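Local coordinates for multicopper oxidase (Uncultured bacterium, PDB 4E9X), which probably couples the one-electron oxidation of substrates at a mononuclear copper to the reduction of dioxygen to water at a trinuclear copper cluster, at residues H60-H65 / T100-C105; I46-N51 / S88-F93; H214-P219 / P233-D238; K134-D139 / G186-I191. All coordinates share one frame; numbering follows the deposited sequence.

Contact 1: H60-H65 / T100-C105. With CU (copper (II) ion), chain K; CU (copper (II) ion), chain E; CU (copper (II) ion), chain D.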
# COMPACT_ATOMS: atom_id res chain seq x y z
N HIS A 60 17.79 9.68 13.92
CA HIS A 60 16.65 10.52 13.62
C HIS A 60 15.44 10.10 14.45
O HIS A 60 15.15 8.91 14.67
CB HIS A 60 16.31 10.42 12.12
CG HIS A 60 14.97 11.01 11.80
ND1 HIS A 60 14.65 12.34 11.99
CD2 HIS A 60 13.86 10.42 11.27
CE1 HIS A 60 13.38 12.53 11.64
NE2 HIS A 60 12.88 11.38 11.17
N TRP A 61 14.70 11.07 14.94
CA TRP A 61 13.56 10.90 15.86
C TRP A 61 12.31 11.13 15.04
O TRP A 61 11.89 12.26 14.80
CB TRP A 61 13.69 11.87 17.08
CG TRP A 61 15.08 11.70 17.63
CD1 TRP A 61 16.16 12.46 17.30
CD2 TRP A 61 15.57 10.74 18.60
NE1 TRP A 61 17.28 12.03 17.99
CE2 TRP A 61 16.97 10.97 18.80
CE3 TRP A 61 14.94 9.71 19.30
CZ2 TRP A 61 17.75 10.20 19.68
CZ3 TRP A 61 15.75 8.96 20.16
CH2 TRP A 61 17.11 9.17 20.37
N HIS A 62 11.74 10.05 14.51
CA HIS A 62 10.69 10.11 13.51
C HIS A 62 9.40 10.47 14.20
O HIS A 62 8.83 9.70 14.96
CB HIS A 62 10.66 8.77 12.76
CG HIS A 62 9.62 8.75 11.66
ND1 HIS A 62 9.94 8.26 10.39
CD2 HIS A 62 8.29 9.09 11.60
CE1 HIS A 62 8.82 8.32 9.65
NE2 HIS A 62 7.84 8.85 10.38
N GLY A 63 8.87 11.61 13.76
CA GLY A 63 7.64 12.17 14.29
C GLY A 63 7.88 13.31 15.28
O GLY A 63 6.94 14.08 15.53
N VAL A 64 9.13 13.43 15.74
CA VAL A 64 9.47 14.55 16.63
C VAL A 64 9.63 15.78 15.80
O VAL A 64 10.39 15.81 14.81
CB VAL A 64 10.79 14.22 17.39
CG1 VAL A 64 11.32 15.40 18.18
CG2 VAL A 64 10.55 13.01 18.32
N HIS A 65 8.90 16.85 16.11
CA HIS A 65 9.00 17.99 15.20
C HIS A 65 10.32 18.71 15.24
O HIS A 65 10.66 19.40 14.26
CB HIS A 65 7.93 19.02 15.65
CG HIS A 65 6.53 18.59 15.39
ND1 HIS A 65 5.42 19.23 15.95
CD2 HIS A 65 6.07 17.63 14.56
CE1 HIS A 65 4.34 18.65 15.49
NE2 HIS A 65 4.68 17.68 14.65
N THR A 100 2.59 7.45 19.18
CA THR A 100 3.52 6.44 18.78
C THR A 100 4.52 7.00 17.77
O THR A 100 4.20 7.15 16.58
CB THR A 100 2.77 5.28 18.11
OG1 THR A 100 1.72 4.85 19.00
CG2 THR A 100 3.70 4.11 17.82
N LEU A 101 5.73 7.27 18.27
CA LEU A 101 6.83 7.72 17.41
C LEU A 101 7.89 6.63 17.36
O LEU A 101 7.72 5.54 17.96
CB LEU A 101 7.44 9.02 17.96
CG LEU A 101 6.42 10.07 18.42
CD1 LEU A 101 7.13 11.36 18.84
CD2 LEU A 101 5.40 10.39 17.36
N TRP A 102 8.99 6.88 16.66
CA TRP A 102 10.07 5.88 16.64
C TRP A 102 11.37 6.59 16.31
O TRP A 102 11.37 7.77 16.02
CB TRP A 102 9.77 4.75 15.71
CG TRP A 102 9.61 4.99 14.23
CD1 TRP A 102 8.76 5.85 13.61
CD2 TRP A 102 10.33 4.28 13.20
NE1 TRP A 102 8.93 5.73 12.22
CE2 TRP A 102 9.88 4.78 11.96
CE3 TRP A 102 11.31 3.27 13.20
CZ2 TRP A 102 10.40 4.29 10.75
CZ3 TRP A 102 11.83 2.80 12.00
CH2 TRP A 102 11.37 3.32 10.77
N TYR A 103 12.46 5.85 16.36
CA TYR A 103 13.75 6.48 16.12
C TYR A 103 14.54 5.47 15.28
O TYR A 103 14.34 4.24 15.38
CB TYR A 103 14.48 6.92 17.43
CG TYR A 103 14.81 5.73 18.32
CD1 TYR A 103 16.00 5.02 18.18
CD2 TYR A 103 13.92 5.32 19.31
CE1 TYR A 103 16.30 3.93 18.99
CE2 TYR A 103 14.19 4.21 20.14
CZ TYR A 103 15.36 3.55 19.96
OH TYR A 103 15.70 2.45 20.75
N HIS A 104 15.46 5.96 14.45
CA HIS A 104 16.21 5.06 13.59
C HIS A 104 17.44 5.76 13.03
O HIS A 104 17.44 7.01 12.96
CB HIS A 104 15.36 4.53 12.42
CG HIS A 104 14.71 5.52 11.50
ND1 HIS A 104 15.36 6.18 10.49
CD2 HIS A 104 13.43 5.96 11.46
CE1 HIS A 104 14.49 6.99 9.86
NE2 HIS A 104 13.30 6.86 10.42
N CYS A 105 18.42 5.00 12.59
CA CYS A 105 19.57 5.66 11.93
C CYS A 105 19.10 6.37 10.68
O CYS A 105 18.14 5.96 10.04
CB CYS A 105 20.61 4.57 11.60
SG CYS A 105 22.15 5.28 10.98
CU CU K . 11.39 11.41 10.06
CU CU E . 11.57 7.50 9.74
CU CU D . 23.53 3.56 10.80
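His62 and Trp102 form a hydrogen-bonded antiparallel pair, His62 N donating to Trp102 O at 2.8 Å, and their side chains pack closely. Trp102 NE1 stands over one face of the His62 imidazole, 3.1 Å from His62 CG, while the copper held by His60 NE2 lies over the opposite face. His62 CB makes a CH-pi contact with the five-membered ring of Trp102. With CG of His62 anti to its backbone N (chi1 -178°), ND1 reaches a second copper at 1.9 Å. His104 NE2 binds that same ion at 2.0 Å, and the two imidazoles meet rim to rim. The edge of His60 is turned, offset, toward the face of His104, the planes 70° apart. His60 ND1 bonds Asp73 O, and His62 NE2 bonds Asp227 of the second subunit. His204 and His254 of that subunit also bind these two coppers, placing the dioxygen-binding cluster at the interface. His104 ND1 bonds Cys105 O at 2.8 Å, and Cys105 SG holds the mononuclear copper; these adjoining residues form the Cys-His link through which electrons probably pass in this family. On the other face, Trp61 CE3 rests 3.4 Å from Tyr103 CB. Contacts grow sparser past His62, where Val64 CG2 meets Leu101 CD1 at 3.8 Å, and partly exposed His65 does not touch 100-105. Strand 60-62 edges its sheet; 101-104 lies between it and strand 119-125, whose Trp119 touches Trp102 and His104.

Contact 2: I46-N51 / S88-F93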
# COMPACT_ATOMS: atom_id res chain seq x y z
N ILE A 46 16.98 14.28 26.53
CA ILE A 46 18.38 14.34 26.18
C ILE A 46 18.87 12.94 25.93
O ILE A 46 18.69 12.08 26.80
CB ILE A 46 19.17 15.01 27.34
CG1 ILE A 46 18.66 16.42 27.70
CG2 ILE A 46 20.66 15.03 27.01
CD1 ILE A 46 19.18 16.92 29.05
N VAL A 47 19.45 12.67 24.77
CA VAL A 47 19.96 11.33 24.49
C VAL A 47 21.44 11.46 24.10
O VAL A 47 21.78 12.11 23.08
CB VAL A 47 19.17 10.65 23.36
CG1 VAL A 47 19.74 9.23 23.18
CG2 VAL A 47 17.70 10.52 23.69
N ASN A 48 22.33 10.84 24.90
CA ASN A 48 23.76 10.86 24.62
C ASN A 48 24.10 9.54 23.92
O ASN A 48 23.88 8.48 24.54
CB ASN A 48 24.59 10.99 25.91
CG ASN A 48 24.15 12.17 26.78
OD1 ASN A 48 24.19 13.29 26.30
ND2 ASN A 48 23.73 11.91 28.01
N VAL A 49 24.55 9.62 22.69
CA VAL A 49 24.76 8.44 21.87
C VAL A 49 26.26 8.16 21.69
O VAL A 49 26.97 9.08 21.24
CB VAL A 49 24.11 8.65 20.49
CG1 VAL A 49 24.34 7.41 19.64
CG2 VAL A 49 22.63 8.99 20.58
N THR A 50 26.71 6.96 22.00
CA THR A 50 28.08 6.54 21.68
C THR A 50 28.09 5.43 20.63
O THR A 50 27.44 4.40 20.76
CB THR A 50 28.81 6.07 22.93
OG1 THR A 50 28.87 7.24 23.78
CG2 THR A 50 30.23 5.61 22.62
N ASN A 51 28.85 5.70 19.58
CA ASN A 51 28.93 4.73 18.48
C ASN A 51 30.06 3.73 18.72
O ASN A 51 31.24 4.07 18.48
CB ASN A 51 29.18 5.53 17.18
CG ASN A 51 29.27 4.65 15.95
OD1 ASN A 51 29.16 3.41 16.09
ND2 ASN A 51 29.41 5.26 14.79
N SER A 88 30.87 10.18 19.94
CA SER A 88 29.62 10.41 20.62
C SER A 88 28.94 11.68 20.11
O SER A 88 29.63 12.47 19.52
CB SER A 88 29.79 10.55 22.14
OG SER A 88 30.42 9.36 22.61
N TYR A 89 27.66 11.79 20.42
CA TYR A 89 26.85 12.93 20.01
C TYR A 89 25.62 13.03 20.90
O TYR A 89 25.05 11.99 21.26
CB TYR A 89 26.44 12.75 18.54
CG TYR A 89 25.78 13.94 17.90
CD1 TYR A 89 26.53 14.91 17.26
CD2 TYR A 89 24.41 14.12 17.90
CE1 TYR A 89 25.90 16.00 16.67
CE2 TYR A 89 23.80 15.21 17.32
CZ TYR A 89 24.55 16.18 16.68
OH TYR A 89 23.95 17.29 16.07
N THR A 90 25.20 14.23 21.21
CA THR A 90 24.02 14.43 22.08
C THR A 90 22.88 15.11 21.32
O THR A 90 23.04 16.17 20.69
CB THR A 90 24.40 15.28 23.30
OG1 THR A 90 25.35 14.55 24.11
CG2 THR A 90 23.17 15.60 24.14
N TYR A 91 21.74 14.43 21.41
CA TYR A 91 20.46 14.93 20.89
C TYR A 91 19.67 15.59 22.01
O TYR A 91 19.62 14.96 23.08
CB TYR A 91 19.62 13.79 20.28
CG TYR A 91 20.35 13.22 19.06
CD1 TYR A 91 20.23 13.86 17.84
CD2 TYR A 91 21.18 12.09 19.14
CE1 TYR A 91 20.85 13.42 16.67
CE2 TYR A 91 21.83 11.63 18.02
CZ TYR A 91 21.67 12.30 16.80
OH TYR A 91 22.34 11.85 15.69
N LYS A 92 19.06 16.74 21.76
CA LYS A 92 18.11 17.33 22.71
C LYS A 92 16.86 17.83 21.98
O LYS A 92 16.95 18.54 20.97
CB LYS A 92 18.77 18.53 23.43
CG LYS A 92 20.05 18.16 24.13
CD LYS A 92 20.51 19.34 25.00
CE LYS A 92 21.67 18.91 25.92
NZ LYS A 92 22.13 19.97 26.84
N PHE A 93 15.68 17.42 22.49
CA PHE A 93 14.43 17.88 21.90
C PHE A 93 13.36 17.88 22.96
O PHE A 93 13.47 17.13 23.94
CB PHE A 93 14.01 17.04 20.68
CG PHE A 93 13.90 15.55 20.98
CD1 PHE A 93 12.71 14.99 21.43
CD2 PHE A 93 15.00 14.74 20.79
CE1 PHE A 93 12.67 13.63 21.69
CE2 PHE A 93 14.96 13.39 21.04
CZ PHE A 93 13.78 12.81 21.50
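Residues 46-51 and 88-93 run antiparallel, their axes 159° apart, with Val47-Tyr91 and Val49-Tyr89 as hydrogen-bonded pairs; Val49 N to Tyr89 O, at 2.8 Å, is one of four backbone bonds. The non-hydrogen-bonded pairs Ile46-Lys92, Asn48-Thr90 and Thr50-Ser88 alternate with them, and their side chains share one face. There Thr90 OG1 donates to Asn48 OD1 at 2.8 Å, in the plane of the amide carbonyl and on a lone pair. The hydroxyl is placed for this by a chi1 of -65°, which sets OG1 beside the backbone N and sends CG2 to the methyl of Ile46, Thr90 CG2 to Ile46 CG2 being 3.9 Å. Asn48 ND2 is bound by Asp7 and Glu5, so both ends of the amide are held and its rotation is fixed. A valine in place of Thr90 would probably leave Asn48 OD1 without its hydroxyl donor, and the amide gripped at ND2 alone. Further along, Thr50 OG1 and Ser88 OG share a hydrogen bond of 2.9 Å. On the buried face, Val49 CG2 meets the edge of the Tyr91 ring, 3.7 Å from Tyr91 CD2, while Tyr91 OH bonds Gln80 and Ile59 N. Strand 44-51 lies between 88-94 and the parallel strand 3-18, whose Met8 and Ile10 touch Val47 and Val49, respectively; from 88-94, Tyr91 and Phe93 meet the ring of Trp61.

Contact 3: H214-P219 / P233-D238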
# COMPACT_ATOMS: atom_id res chain seq x y z
N HIS A 214 -5.47 5.75 15.72
CA HIS A 214 -4.40 6.74 15.52
C HIS A 214 -3.60 6.42 14.26
O HIS A 214 -3.30 5.25 14.02
CB HIS A 214 -3.38 6.78 16.66
CG HIS A 214 -3.91 7.14 18.03
ND1 HIS A 214 -4.78 6.32 18.73
CD2 HIS A 214 -3.65 8.24 18.80
CE1 HIS A 214 -5.02 6.92 19.88
NE2 HIS A 214 -4.36 8.08 19.95
N LYS A 215 -3.27 7.48 13.56
CA LYS A 215 -2.41 7.40 12.38
C LYS A 215 -1.15 8.21 12.70
O LYS A 215 -1.25 9.39 13.06
CB LYS A 215 -3.14 7.96 11.16
CG LYS A 215 -2.27 8.38 10.00
CD LYS A 215 -1.43 7.26 9.37
CE LYS A 215 -0.68 7.87 8.19
NZ LYS A 215 0.55 7.11 7.91
N ASP A 216 0.02 7.53 12.62
CA ASP A 216 1.31 8.18 12.91
C ASP A 216 1.28 8.84 14.29
O ASP A 216 1.92 9.88 14.53
CB ASP A 216 1.69 9.18 11.83
CG ASP A 216 1.87 8.48 10.45
OD1 ASP A 216 1.97 7.24 10.40
OD2 ASP A 216 1.87 9.27 9.48
N GLY A 217 0.58 8.21 15.25
CA GLY A 217 0.53 8.68 16.63
C GLY A 217 -0.53 9.72 16.92
O GLY A 217 -0.74 9.99 18.10
N LEU A 218 -1.22 10.26 15.92
CA LEU A 218 -2.22 11.31 16.20
C LEU A 218 -3.61 10.73 16.06
O LEU A 218 -3.89 9.92 15.16
CB LEU A 218 -2.04 12.49 15.24
CG LEU A 218 -0.78 13.31 15.51
CD1 LEU A 218 -0.57 14.39 14.45
CD2 LEU A 218 -0.84 13.97 16.90
N PRO A 219 -4.51 11.11 16.97
CA PRO A 219 -5.82 10.46 17.01
C PRO A 219 -6.70 10.88 15.85
O PRO A 219 -6.83 12.08 15.53
CB PRO A 219 -6.42 10.96 18.33
CG PRO A 219 -5.70 12.28 18.59
CD PRO A 219 -4.31 12.08 18.08
N PRO A 233 6.34 1.46 5.01
CA PRO A 233 7.53 2.05 5.68
C PRO A 233 7.31 3.46 6.19
O PRO A 233 6.85 4.38 5.51
CB PRO A 233 8.58 2.03 4.57
CG PRO A 233 8.19 0.78 3.78
CD PRO A 233 6.68 0.87 3.71
N GLY A 234 7.68 3.63 7.48
CA GLY A 234 7.58 4.92 8.14
C GLY A 234 6.32 5.10 8.96
O GLY A 234 6.32 5.87 9.92
N GLU A 235 5.25 4.38 8.56
CA GLU A 235 3.95 4.62 9.18
C GLU A 235 3.79 3.98 10.55
O GLU A 235 4.43 2.98 10.83
CB GLU A 235 2.82 4.05 8.32
CG GLU A 235 2.77 4.62 6.89
CD GLU A 235 1.45 4.15 6.29
OE1 GLU A 235 1.45 3.01 5.83
OE2 GLU A 235 0.43 4.85 6.36
N ARG A 236 2.89 4.54 11.35
CA ARG A 236 2.39 3.80 12.51
C ARG A 236 0.87 3.86 12.49
O ARG A 236 0.24 4.83 12.05
CB ARG A 236 2.91 4.38 13.85
CG ARG A 236 4.39 4.08 14.09
CD ARG A 236 5.34 5.07 13.43
NE ARG A 236 5.13 6.41 13.96
CZ ARG A 236 5.08 7.55 13.24
NH1 ARG A 236 5.26 7.58 11.92
NH2 ARG A 236 4.85 8.70 13.89
N TYR A 237 0.27 2.77 12.97
CA TYR A 237 -1.16 2.73 13.25
C TYR A 237 -1.37 2.23 14.67
O TYR A 237 -0.72 1.23 15.04
CB TYR A 237 -1.91 1.79 12.28
CG TYR A 237 -1.95 2.42 10.90
CD1 TYR A 237 -3.02 3.26 10.54
CD2 TYR A 237 -0.93 2.20 9.95
CE1 TYR A 237 -3.08 3.86 9.27
CE2 TYR A 237 -0.98 2.79 8.70
CZ TYR A 237 -2.05 3.62 8.38
OH TYR A 237 -2.10 4.22 7.11
N ASP A 238 -2.26 2.86 15.45
CA ASP A 238 -2.65 2.30 16.72
C ASP A 238 -4.07 1.80 16.58
O ASP A 238 -4.92 2.48 16.00
CB ASP A 238 -2.65 3.32 17.86
CG ASP A 238 -1.37 4.05 18.22
OD1 ASP A 238 -0.36 3.97 17.49
OD2 ASP A 238 -1.39 4.68 19.29
O HOH W 1 -0.35 5.52 15.20
O HOH W 2 -0.36 7.18 19.42
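A buried salt-bridge network of Lys215, Asp216, Glu235 and Arg236 joins a type I' beta hairpin, turning at Lys215-Leu218, to the start of strand 236-243 in the second cupredoxin-like domain. The Lys215 chain, bent at chi2 (61°), crosses Tyr237 obliquely and puts NZ 2.7 Å from Glu235 OE2, on the anti lone pair; Lys215 NZ also pairs with Asp216 OD1 through a weak bond. Tyr237 OH donates to Glu235 OE2 at 2.7 Å, from the syn side and 31° out of the carboxylate plane. A leucine in place of Glu235 would probably leave the Lys215 ammonium with Asp216 as its remaining carboxylate partner here and Tyr237 OH without this acceptor. Asp216 N donates to Arg236 O at 2.8 Å, and Arg236 N to Asp216 OD1 at 3.0 Å. Asp216 OD1 to Arg236 NH1 (3.6 Å) is a long salt bridge of charges only, no N-H being aimed at the oxygen, which lies well out of the guanidinium plane. Arg236 NH2 bridges to Asp227 of the second subunit, and Asp216 OD2 accepts from Asp227 N and Thr228 N of that subunit. Asp238 OD2 forms a salt bridge with Lys190, while a water accepts from Gly217 N at 2.8 Å and donates to Asp238 OD1 at 2.8 Å.

Contact 4: K134-D139 / G186-I191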
# COMPACT_ATOMS: atom_id res chain seq x y z
N LYS A 134 -7.91 5.17 27.98
CA LYS A 134 -7.95 4.98 29.44
C LYS A 134 -8.49 3.62 29.86
O LYS A 134 -8.35 3.23 31.04
CB LYS A 134 -8.79 6.10 30.06
CG LYS A 134 -8.23 7.51 29.85
CD LYS A 134 -9.05 8.59 30.54
CE LYS A 134 -8.73 9.97 30.03
NZ LYS A 134 -9.91 10.86 29.78
N ARG A 135 -9.14 2.85 28.98
CA ARG A 135 -9.66 1.53 29.28
C ARG A 135 -8.63 0.45 29.04
O ARG A 135 -8.81 -0.71 29.40
CB ARG A 135 -10.84 1.23 28.33
CG ARG A 135 -12.06 2.06 28.71
CD ARG A 135 -13.25 1.83 27.76
NE ARG A 135 -13.54 0.43 27.72
CZ ARG A 135 -13.57 -0.40 26.69
NH1 ARG A 135 -13.35 0.05 25.47
NH2 ARG A 135 -13.86 -1.66 27.02
N VAL A 136 -7.56 0.83 28.39
CA VAL A 136 -6.55 -0.14 27.95
C VAL A 136 -5.92 -0.87 29.14
O VAL A 136 -5.53 -0.25 30.14
CB VAL A 136 -5.48 0.60 27.14
CG1 VAL A 136 -4.30 -0.31 26.84
CG2 VAL A 136 -6.11 1.12 25.85
N THR A 137 -5.80 -2.19 29.00
CA THR A 137 -5.19 -3.03 30.03
C THR A 137 -3.88 -3.64 29.54
O THR A 137 -3.11 -4.16 30.35
CB THR A 137 -6.12 -4.15 30.50
OG1 THR A 137 -6.37 -4.96 29.36
CG2 THR A 137 -7.45 -3.57 31.02
N LYS A 138 -3.59 -3.52 28.25
CA LYS A 138 -2.35 -4.09 27.73
C LYS A 138 -1.95 -3.29 26.49
O LYS A 138 -2.82 -3.06 25.65
CB LYS A 138 -2.57 -5.54 27.34
CG LYS A 138 -1.25 -6.27 27.01
CD LYS A 138 -1.55 -7.64 26.41
CE LYS A 138 -2.39 -8.54 27.35
NZ LYS A 138 -1.68 -8.65 28.65
N ASP A 139 -0.70 -2.87 26.44
CA ASP A 139 -0.14 -2.06 25.35
C ASP A 139 0.90 -2.89 24.67
O ASP A 139 1.70 -3.52 25.37
CB ASP A 139 0.36 -0.74 25.98
CG ASP A 139 0.63 0.38 25.02
OD1 ASP A 139 0.55 0.23 23.79
OD2 ASP A 139 0.95 1.48 25.55
N GLY A 186 -11.92 -9.84 28.61
CA GLY A 186 -12.20 -8.52 29.21
C GLY A 186 -11.01 -7.59 29.04
O GLY A 186 -11.13 -6.41 29.28
N ASP A 187 -9.83 -8.12 28.63
CA ASP A 187 -8.72 -7.21 28.32
C ASP A 187 -9.12 -6.25 27.21
O ASP A 187 -9.96 -6.54 26.37
CB ASP A 187 -7.48 -8.01 27.88
CG ASP A 187 -6.54 -8.36 29.02
OD1 ASP A 187 -6.41 -7.59 30.01
OD2 ASP A 187 -5.85 -9.42 28.91
N VAL A 188 -8.47 -5.08 27.25
CA VAL A 188 -8.62 -4.06 26.19
C VAL A 188 -7.21 -3.79 25.73
O VAL A 188 -6.37 -3.27 26.48
CB VAL A 188 -9.27 -2.79 26.77
CG1 VAL A 188 -9.37 -1.71 25.66
CG2 VAL A 188 -10.62 -3.14 27.35
N VAL A 189 -6.94 -4.18 24.48
CA VAL A 189 -5.54 -4.28 24.01
C VAL A 189 -5.27 -3.14 23.01
O VAL A 189 -5.96 -3.04 22.02
CB VAL A 189 -5.27 -5.63 23.37
CG1 VAL A 189 -3.78 -5.77 23.02
CG2 VAL A 189 -5.69 -6.79 24.29
N LYS A 190 -4.25 -2.33 23.32
CA LYS A 190 -3.82 -1.31 22.34
C LYS A 190 -2.65 -1.93 21.59
O LYS A 190 -1.69 -2.37 22.24
CB LYS A 190 -3.42 -0.04 23.10
CG LYS A 190 -2.78 1.02 22.17
CD LYS A 190 -2.51 2.30 22.97
CE LYS A 190 -2.04 3.45 22.17
NZ LYS A 190 -3.08 4.10 21.33
N ILE A 191 -2.73 -1.99 20.25
CA ILE A 191 -1.60 -2.47 19.45
C ILE A 191 -1.09 -1.30 18.60
O ILE A 191 -1.89 -0.63 17.94
CB ILE A 191 -1.97 -3.68 18.60
CG1 ILE A 191 -2.47 -4.82 19.54
CG2 ILE A 191 -0.77 -4.15 17.80
CD1 ILE A 191 -3.60 -5.58 18.98
O HOH W 3 -3.55 -10.25 30.10
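Thr137 N donates to Val188 O at 2.8 Å, and Lys138 N adds a weak bond to the same oxygen. Beyond this doubly used carbonyl the chains settle into parallel pairing, Lys138 with Val189 and Asp139 with Lys190, and Lys190 N reaches Lys138 O at 2.8 Å. Side-chain hydrogen bonds centre on Thr137. Its OG1 sits between the backbone N and the carbonyl carbon (chi1 62°), where it accepts from Val188 N at 3.0 Å and donates to Asp187 OD1 at 2.7 Å. That carboxylate oxygen is approached from above its plane, 39° out. Charges meet less directly: Lys138 NZ and Asp187 OD2, 4.2 Å apart, are beyond a salt bridge, but a water accepts from the Lys138 ammonium and donates to the carboxylate, which also takes a bond from Lys184 N. Asp139 and Lys190 run side by side yet find their charge partners elsewhere, Asp139 in Arg192 and Lys190 in Asp238 and Glu133, while Arg135 NH1 pairs with Glu242. Van der Waals packing puts Val188 over one face of the Arg135 guanidinium, Val188 CG2 3.6 Å from Arg135 NH2, and Val136 CG1 rests 3.9 Å from Lys190 CB. In the six-stranded sheet of the second domain, strand 187-195 is flanked by 138-147, which starts in this contact, and by the antiparallel strand 236-243, whose Ile240 and Glu242 touch Val136 and Val188.

From the N terminus, contact 2 opens first with 46-51, and contact 1 opens with 60-65 before 88-93 closes contact 2; 100-105 then closes contact 1. The two loops therefore cross, and Trp61 packs against Val47, Tyr91 and Phe93, joining two sheets of the first domain. Contact 4 follows in series, 186-191 closing the 46-residue loop from 134-139, and contact 3 closes a short one between 214-219 and 233-238. Contacts 3 and 4 share a sheet and are tied by Asp238 and Lys190. Thr100 links contact 1 to contact 3 across the domain boundary through Asp238 and Arg236. Contacts 2 and 4 lie farthest apart, their centres about 33 Å apart.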